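Local coordinates for RND efflux system, outer membrane lipoprotein, NodT family (Burkholderia mallei, PDB 6U94), which probably serves as the outer membrane channel component of an RND-type efflux system, a lipoprotein of the outer membrane factor family, at residues Leu278-Arg282 with Ala454-Val460; Gln395-Ile399 with Ala433-Leu437. All blocks are in the same frame, centred on the assembly; numbering follows the deposited sequence.

Contact 1: Leu278-Arg282 with Ala454-Val460; sequences LLERR and ALGGGWV
R281, at the end of a 3-10 segment, and R282, just after it, reach to the carbonyl groups at the end of helix 421-454, where G456, with positive phi, closes a Schellman motif. The R281 guanidinium carries most of the polar contact. Its NH2 gives one bond to L455 O (3.0 Å) and a second to G458 O, modelled at a doubtfully short 2.5 Å; both carbonyls are met from above their planes, not on a lone pair. NH1 adds a weak, bent bond to G457 O. The head thus gathers three carbonyls of the chain as it leaves the helix, and NE fixes its rotation by bonding L278 O at 2.9 Å, close to the guanidinium plane. The bend at chi3 (-49°) turns the head back so that NE meets this carbonyl of its own turn while NH2 faces the other segment. R282, the N-cap residue of helix 283-294, works on the other flank: its NH1 bonds a lone pair of A454 O at 2.8 Å. The same NH1 also forms a salt bridge with E377, its stronger partner, and NH2 one with D284; together they probably balance the charge.

Packing completes the joint. The R281 guanidinium is sandwiched, with L278 CD2 over one face and G456 O over the other. L278 lies alongside W459, pointing the same way, and its CD1 comes to 4.0 Å from W459 CB. L279 CD2 packs against L455 CA and approaches A454 O. The backbones are closest where the bare glycine G456 meets R282, with CA atoms 3.9 Å apart. G456 O itself accepts a hydrogen bond from R160 NH2.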
ATOM      1  N   LEU A 278     -19.333  -4.584   5.719  1.00 59.46           N
ATOM      2  CA  LEU A 278     -18.312  -3.622   6.118  1.00 55.92           C
ATOM      3  C   LEU A 278     -18.203  -2.480   5.118  1.00 53.63           C
ATOM      4  O   LEU A 278     -17.875  -1.351   5.501  1.00 52.47           O
ATOM      5  CB  LEU A 278     -16.957  -4.315   6.264  1.00 54.32           C
ATOM      6  CG  LEU A 278     -16.742  -5.273   7.434  1.00 53.06           C
ATOM      7  CD1 LEU A 278     -15.391  -5.967   7.290  1.00 52.24           C
ATOM      8  CD2 LEU A 278     -16.828  -4.537   8.761  1.00 48.63           C
ATOM      9  N   LEU A 279     -18.470  -2.753   3.838  1.00 47.70           N
ATOM     10  CA  LEU A 279     -18.380  -1.727   2.806  1.00 46.57           C
ATOM     11  C   LEU A 279     -19.457  -0.658   2.938  1.00 51.23           C
ATOM     12  O   LEU A 279     -19.372   0.369   2.255  1.00 51.61           O
ATOM     13  CB  LEU A 279     -18.449  -2.370   1.419  1.00 47.55           C
ATOM     14  CG  LEU A 279     -17.403  -3.462   1.153  1.00 52.52           C
ATOM     15  CD1 LEU A 279     -17.350  -3.828  -0.324  1.00 49.68           C
ATOM     16  CD2 LEU A 279     -16.031  -3.039   1.640  1.00 48.88           C
ATOM     17  N   GLU A 280     -20.462  -0.869   3.794  1.00 52.43           N
ATOM     18  CA  GLU A 280     -21.424   0.191   4.070  1.00 54.76           C
ATOM     19  C   GLU A 280     -20.752   1.409   4.691  1.00 56.83           C
ATOM     20  O   GLU A 280     -21.271   2.525   4.576  1.00 57.16           O
ATOM     21  CB  GLU A 280     -22.532  -0.325   4.987  1.00 54.39           C
ATOM     22  CG  GLU A 280     -23.426  -1.386   4.368  1.00 54.71           C
ATOM     23  CD  GLU A 280     -24.241  -2.139   5.400  1.00 60.03           C
ATOM     24  OE1 GLU A 280     -24.115  -1.829   6.605  1.00 64.41           O
ATOM     25  OE2 GLU A 280     -25.008  -3.042   5.009  1.00 61.42           O
ATOM     26  N   ARG A 281     -19.604   1.220   5.347  1.00 53.01           N
ATOM     27  CA  ARG A 281     -18.864   2.308   5.977  1.00 49.21           C
ATOM     28  C   ARG A 281     -17.926   3.030   5.019  1.00 54.74           C
ATOM     29  O   ARG A 281     -17.257   3.980   5.435  1.00 56.93           O
ATOM     30  CB  ARG A 281     -18.052   1.788   7.165  1.00 45.31           C
ATOM     31  CG  ARG A 281     -18.818   0.911   8.131  1.00 46.27           C
ATOM     32  CD  ARG A 281     -17.818   0.097   8.925  1.00 55.65           C
ATOM     33  NE  ARG A 281     -16.844  -0.525   8.028  1.00 60.23           N
ATOM     34  CZ  ARG A 281     -15.651  -0.977   8.404  1.00 60.82           C
ATOM     35  NH1 ARG A 281     -15.268  -0.876   9.671  1.00 62.25           N
ATOM     36  NH2 ARG A 281     -14.837  -1.523   7.512  1.00 57.49           N
ATOM     37  N   ARG A 282     -17.844   2.602   3.765  1.00 53.80           N
ATOM     38  CA  ARG A 282     -17.044   3.334   2.794  1.00 52.87           C
ATOM     39  C   ARG A 282     -17.631   4.728   2.595  1.00 58.34           C
ATOM     40  O   ARG A 282     -18.853   4.864   2.434  1.00 54.29           O
ATOM     41  CB  ARG A 282     -16.993   2.595   1.462  1.00 49.71           C
ATOM     42  CG  ARG A 282     -16.052   1.385   1.414  1.00 45.60           C
ATOM     43  CD  ARG A 282     -16.125   0.720   0.055  1.00 43.53           C
ATOM     44  NE  ARG A 282     -15.850   1.662  -1.028  1.00 44.79           N
ATOM     45  CZ  ARG A 282     -14.760   1.633  -1.791  1.00 50.20           C
ATOM     46  NH1 ARG A 282     -13.836   0.691  -1.606  1.00 51.30           N
ATOM     47  NH2 ARG A 282     -14.595   2.539  -2.749  1.00 42.37           N
ATOM     48  N   ALA A 454     -10.058   0.367   1.461  1.00 58.38           N
ATOM     49  CA  ALA A 454     -11.113  -0.060   0.547  1.00 53.97           C
ATOM     50  C   ALA A 454     -12.254  -0.771   1.264  1.00 52.26           C
ATOM     51  O   ALA A 454     -13.367  -0.826   0.729  1.00 51.89           O
ATOM     52  CB  ALA A 454     -10.531  -0.968  -0.542  1.00 47.56           C
ATOM     53  N   LEU A 455     -12.004  -1.322   2.453  1.00 54.71           N
ATOM     54  CA  LEU A 455     -13.060  -1.927   3.254  1.00 53.59           C
ATOM     55  C   LEU A 455     -13.919  -0.896   3.967  1.00 57.65           C
ATOM     56  O   LEU A 455     -14.933  -1.267   4.568  1.00 60.80           O
ATOM     57  CB  LEU A 455     -12.466  -2.879   4.297  1.00 50.01           C
ATOM     58  CG  LEU A 455     -11.740  -4.142   3.836  1.00 49.11           C
ATOM     59  CD1 LEU A 455     -11.134  -4.857   5.038  1.00 45.26           C
ATOM     60  CD2 LEU A 455     -12.681  -5.067   3.084  1.00 50.07           C
ATOM     61  N   GLY A 456     -13.545   0.379   3.915  1.00 57.98           N
ATOM     62  CA  GLY A 456     -14.219   1.400   4.681  1.00 59.58           C
ATOM     63  C   GLY A 456     -13.646   1.633   6.058  1.00 59.91           C
ATOM     64  O   GLY A 456     -14.280   2.324   6.864  1.00 58.22           O
ATOM     65  N   GLY A 457     -12.470   1.084   6.357  1.00 58.11           N
ATOM     66  CA  GLY A 457     -11.864   1.255   7.661  1.00 55.13           C
ATOM     67  C   GLY A 457     -11.701  -0.044   8.424  1.00 61.11           C
ATOM     68  O   GLY A 457     -12.091  -0.139   9.591  1.00 61.42           O
ATOM     69  N   GLY A 458     -11.129  -1.053   7.771  1.00 64.92           N
ATOM     70  CA  GLY A 458     -10.816  -2.291   8.466  1.00 61.50           C
ATOM     71  C   GLY A 458     -12.057  -3.092   8.813  1.00 60.74           C
ATOM     72  O   GLY A 458     -13.006  -3.197   8.028  1.00 60.79           O
ATOM     73  N   TRP A 459     -12.045  -3.671  10.011  1.00 62.26           N
ATOM     74  CA  TRP A 459     -13.098  -4.567  10.458  1.00 66.87           C
ATOM     75  C   TRP A 459     -13.419  -4.276  11.916  1.00 77.79           C
ATOM     76  O   TRP A 459     -12.615  -3.691  12.645  1.00 83.00           O
ATOM     77  CB  TRP A 459     -12.693  -6.039  10.296  1.00 62.73           C
ATOM     78  CG  TRP A 459     -11.545  -6.447  11.179  1.00 63.00           C
ATOM     79  CD1 TRP A 459     -11.626  -6.974  12.438  1.00 62.86           C
ATOM     80  CD2 TRP A 459     -10.148  -6.362  10.869  1.00 61.44           C
ATOM     81  NE1 TRP A 459     -10.364  -7.219  12.930  1.00 64.71           N
ATOM     82  CE2 TRP A 459      -9.441  -6.853  11.986  1.00 61.90           C
ATOM     83  CE3 TRP A 459      -9.426  -5.917   9.756  1.00 59.24           C
ATOM     84  CZ2 TRP A 459      -8.046  -6.913  12.021  1.00 58.87           C
ATOM     85  CZ3 TRP A 459      -8.040  -5.978   9.793  1.00 55.86           C
ATOM     86  CH2 TRP A 459      -7.367  -6.471  10.918  1.00 54.27           C
ATOM     87  N   VAL A 460     -14.606  -4.703  12.338  1.00 84.33           N
ATOM     88  CA  VAL A 460     -15.008  -4.557  13.731  1.00 96.25           C
ATOM     89  C   VAL A 460     -14.448  -5.720  14.542  1.00116.40           C
ATOM     90  O   VAL A 460     -14.239  -6.825  14.029  1.00113.76           O
ATOM     91  CB  VAL A 460     -16.543  -4.460  13.855  1.00 89.12           C
ATOM     92  CG1 VAL A 460     -17.107  -3.533  12.785  1.00 83.14           C
ATOM     93  CG2 VAL A 460     -17.187  -5.836  13.776  1.00 89.04           C
TER

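Contact 2: Gln395-Ile399 with Ala433-Leu437; sequences QEAMI and AQQLL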
ATOM      1  N   GLN A 395      11.641 -14.130  -4.972  1.00 67.41           N
ATOM      2  CA  GLN A 395      12.880 -13.397  -4.751  1.00 67.41           C
ATOM      3  C   GLN A 395      13.735 -14.056  -3.677  1.00 68.36           C
ATOM      4  O   GLN A 395      14.966 -13.975  -3.730  1.00 70.32           O
ATOM      5  CB  GLN A 395      12.568 -11.947  -4.376  1.00 67.01           C
ATOM      6  CG  GLN A 395      13.709 -10.973  -4.608  1.00 69.67           C
ATOM      7  CD  GLN A 395      13.963 -10.704  -6.082  1.00 71.90           C
ATOM      8  OE1 GLN A 395      15.027 -10.213  -6.459  1.00 75.24           O
ATOM      9  NE2 GLN A 395      12.981 -11.014  -6.923  1.00 69.72           N
ATOM     10  N   GLU A 396      13.106 -14.711  -2.699  1.00 66.60           N
ATOM     11  CA  GLU A 396      13.870 -15.360  -1.638  1.00 65.82           C
ATOM     12  C   GLU A 396      14.578 -16.611  -2.149  1.00 67.17           C
ATOM     13  O   GLU A 396      15.729 -16.869  -1.779  1.00 64.09           O
ATOM     14  CB  GLU A 396      12.954 -15.694  -0.462  1.00 67.49           C
ATOM     15  CG  GLU A 396      12.601 -14.486   0.396  1.00 72.91           C
ATOM     16  CD  GLU A 396      11.575 -14.801   1.466  1.00 74.79           C
ATOM     17  OE1 GLU A 396      10.837 -15.796   1.316  1.00 75.44           O
ATOM     18  OE2 GLU A 396      11.508 -14.048   2.461  1.00 79.65           O
ATOM     19  N   ALA A 397      13.908 -17.399  -2.995  1.00 67.67           N
ATOM     20  CA  ALA A 397      14.565 -18.558  -3.590  1.00 73.51           C
ATOM     21  C   ALA A 397      15.646 -18.130  -4.573  1.00 73.20           C
ATOM     22  O   ALA A 397      16.661 -18.822  -4.721  1.00 78.67           O
ATOM     23  CB  ALA A 397      13.536 -19.453  -4.281  1.00 58.81           C
ATOM     24  N   MET A 398      15.452 -16.993  -5.244  1.00 77.85           N
ATOM     25  CA  MET A 398      16.495 -16.468  -6.120  1.00 81.90           C
ATOM     26  C   MET A 398      17.712 -16.033  -5.315  1.00 80.75           C
ATOM     27  O   MET A 398      18.854 -16.326  -5.691  1.00 82.16           O
ATOM     28  CB  MET A 398      15.945 -15.303  -6.944  1.00 88.14           C
ATOM     29  CG  MET A 398      16.628 -15.103  -8.285  1.00 96.50           C
ATOM     30  SD  MET A 398      15.853 -13.799  -9.263  1.00105.15           S
ATOM     31  CE  MET A 398      16.395 -12.344  -8.377  1.00103.10           C
ATOM     32  N   ILE A 399      17.483 -15.346  -4.193  1.00 75.87           N
ATOM     33  CA  ILE A 399      18.577 -14.960  -3.306  1.00 72.25           C
ATOM     34  C   ILE A 399      19.258 -16.195  -2.731  1.00 72.62           C
ATOM     35  O   ILE A 399      20.468 -16.185  -2.470  1.00 77.93           O
ATOM     36  CB  ILE A 399      18.049 -14.024  -2.197  1.00 69.11           C
ATOM     37  CG1 ILE A 399      17.671 -12.667  -2.792  1.00 65.28           C
ATOM     38  CG2 ILE A 399      19.071 -13.843  -1.078  1.00 56.99           C
ATOM     39  CD1 ILE A 399      16.883 -11.780  -1.841  1.00 68.34           C
ATOM     40  N   ALA A 433      19.202  -8.437  -5.978  1.00 69.60           N
ATOM     41  CA  ALA A 433      18.058  -9.240  -5.560  1.00 67.12           C
ATOM     42  C   ALA A 433      17.690  -8.985  -4.106  1.00 65.37           C
ATOM     43  O   ALA A 433      16.508  -9.050  -3.749  1.00 64.21           O
ATOM     44  CB  ALA A 433      18.349 -10.724  -5.782  1.00 64.22           C
ATOM     45  N   GLN A 434      18.680  -8.701  -3.255  1.00 63.12           N
ATOM     46  CA  GLN A 434      18.392  -8.433  -1.851  1.00 63.42           C
ATOM     47  C   GLN A 434      17.662  -7.105  -1.681  1.00 65.59           C
ATOM     48  O   GLN A 434      16.799  -6.974  -0.806  1.00 60.35           O
ATOM     49  CB  GLN A 434      19.684  -8.446  -1.038  1.00 65.25           C
ATOM     50  CG  GLN A 434      20.367  -9.804  -0.982  1.00 64.31           C
ATOM     51  CD  GLN A 434      21.673  -9.766  -0.217  1.00 68.89           C
ATOM     52  OE1 GLN A 434      22.553  -8.952  -0.504  1.00 69.31           O
ATOM     53  NE2 GLN A 434      21.805 -10.646   0.770  1.00 71.09           N
ATOM     54  N   GLN A 435      18.001  -6.109  -2.500  1.00 67.52           N
ATOM     55  CA  GLN A 435      17.267  -4.850  -2.466  1.00 70.40           C
ATOM     56  C   GLN A 435      15.832  -5.042  -2.935  1.00 71.36           C
ATOM     57  O   GLN A 435      14.900  -4.508  -2.326  1.00 66.18           O
ATOM     58  CB  GLN A 435      17.978  -3.804  -3.323  1.00 71.69           C
ATOM     59  CG  GLN A 435      19.359  -3.422  -2.817  1.00 71.95           C
ATOM     60  CD  GLN A 435      20.145  -2.613  -3.829  1.00 77.44           C
ATOM     61  OE1 GLN A 435      21.056  -3.130  -4.479  1.00 83.53           O
ATOM     62  NE2 GLN A 435      19.802  -1.336  -3.966  1.00 75.66           N
ATOM     63  N   LEU A 436      15.634  -5.817  -4.005  1.00 72.10           N
ATOM     64  CA  LEU A 436      14.287  -6.051  -4.511  1.00 67.57           C
ATOM     65  C   LEU A 436      13.413  -6.763  -3.490  1.00 67.72           C
ATOM     66  O   LEU A 436      12.199  -6.541  -3.457  1.00 67.39           O
ATOM     67  CB  LEU A 436      14.338  -6.863  -5.805  1.00 69.20           C
ATOM     68  CG  LEU A 436      14.132  -6.085  -7.104  1.00 72.04           C
ATOM     69  CD1 LEU A 436      13.849  -7.036  -8.255  1.00 72.39           C
ATOM     70  CD2 LEU A 436      13.003  -5.079  -6.941  1.00 70.39           C
ATOM     71  N   LEU A 437      14.002  -7.628  -2.659  1.00 65.70           N
ATOM     72  CA  LEU A 437      13.213  -8.343  -1.662  1.00 61.06           C
ATOM     73  C   LEU A 437      12.568  -7.380  -0.671  1.00 62.39           C
ATOM     74  O   LEU A 437      11.404  -7.555  -0.293  1.00 57.95           O
ATOM     75  CB  LEU A 437      14.090  -9.356  -0.927  1.00 58.86           C
ATOM     76  CG  LEU A 437      13.429 -10.110   0.228  1.00 58.93           C
ATOM     77  CD1 LEU A 437      12.200 -10.862  -0.254  1.00 48.83           C
ATOM     78  CD2 LEU A 437      14.423 -11.067   0.882  1.00 58.67           C
TER
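I399 and A433 form the centre of the contact. I399 CG1 rests on A433 CB at 3.6 Å, and CD1 continues across the neighbouring helix, approaching A433 O and Q434 CA before meeting L437 CD2 at 3.7 Å. The isoleucine branch therefore touches A433 and L437, one turn apart, at its side and its tip, with the aliphatic CG of Q434 along its border. M398 adds its terminal methyl from another side: CE touches A433 CB at 3.6 Å, brought there by the turn at chi3 (73°) after an otherwise extended chain. M398 CE and I399 CG1 thus converge on the same methyl group.

One turn before I399 on helix 362-415, Q395 crosses L436 at about a right angle. CG stands anti to the backbone N (chi1 -159°) and the chain bends at chi2, which brings CG against the backbone of 433-437, 3.5 Å from A433 O and close to L437 N. E396 contributes methylene carbon to the margin, CG meeting L437 CD1 at 3.7 Å.

Further out, L402 continues the line of contacts on A433 and V392 does so on L437, while L430 and Y440 of the partner helix meet I399 and Q395. Q434 also packs on L186, so a third helix, 156-203, borders the pair. The helix segments run nearly antiparallel, at 157°, with axes 9.4 Å apart at closest approach. Such side-by-side packing of long helices is consistent with the antiparallel helical hairpins from which outer membrane factors build their helical barrel.

In the fold
Contact 1 and contact 2 lie on opposite sides of the chain's centre, with centres about 34 Å apart and nearest atoms about 22 Å apart, so they do not touch. Helix 421-454 joins them: contact 2 uses its middle and contact 1 its C-terminal end. Along the chain the order is 278-282, 395-399, 433-437, 454-460, which nests contact 2 within the loop closed by contact 1. Contact 2 pairs the two long helices 362-415 and 421-454 in their shared hairpin. Contact 1 instead brings the end of that hairpin back to the turn before helix 283-294, tying together distant parts of a mainly helical chain with no strand modelled.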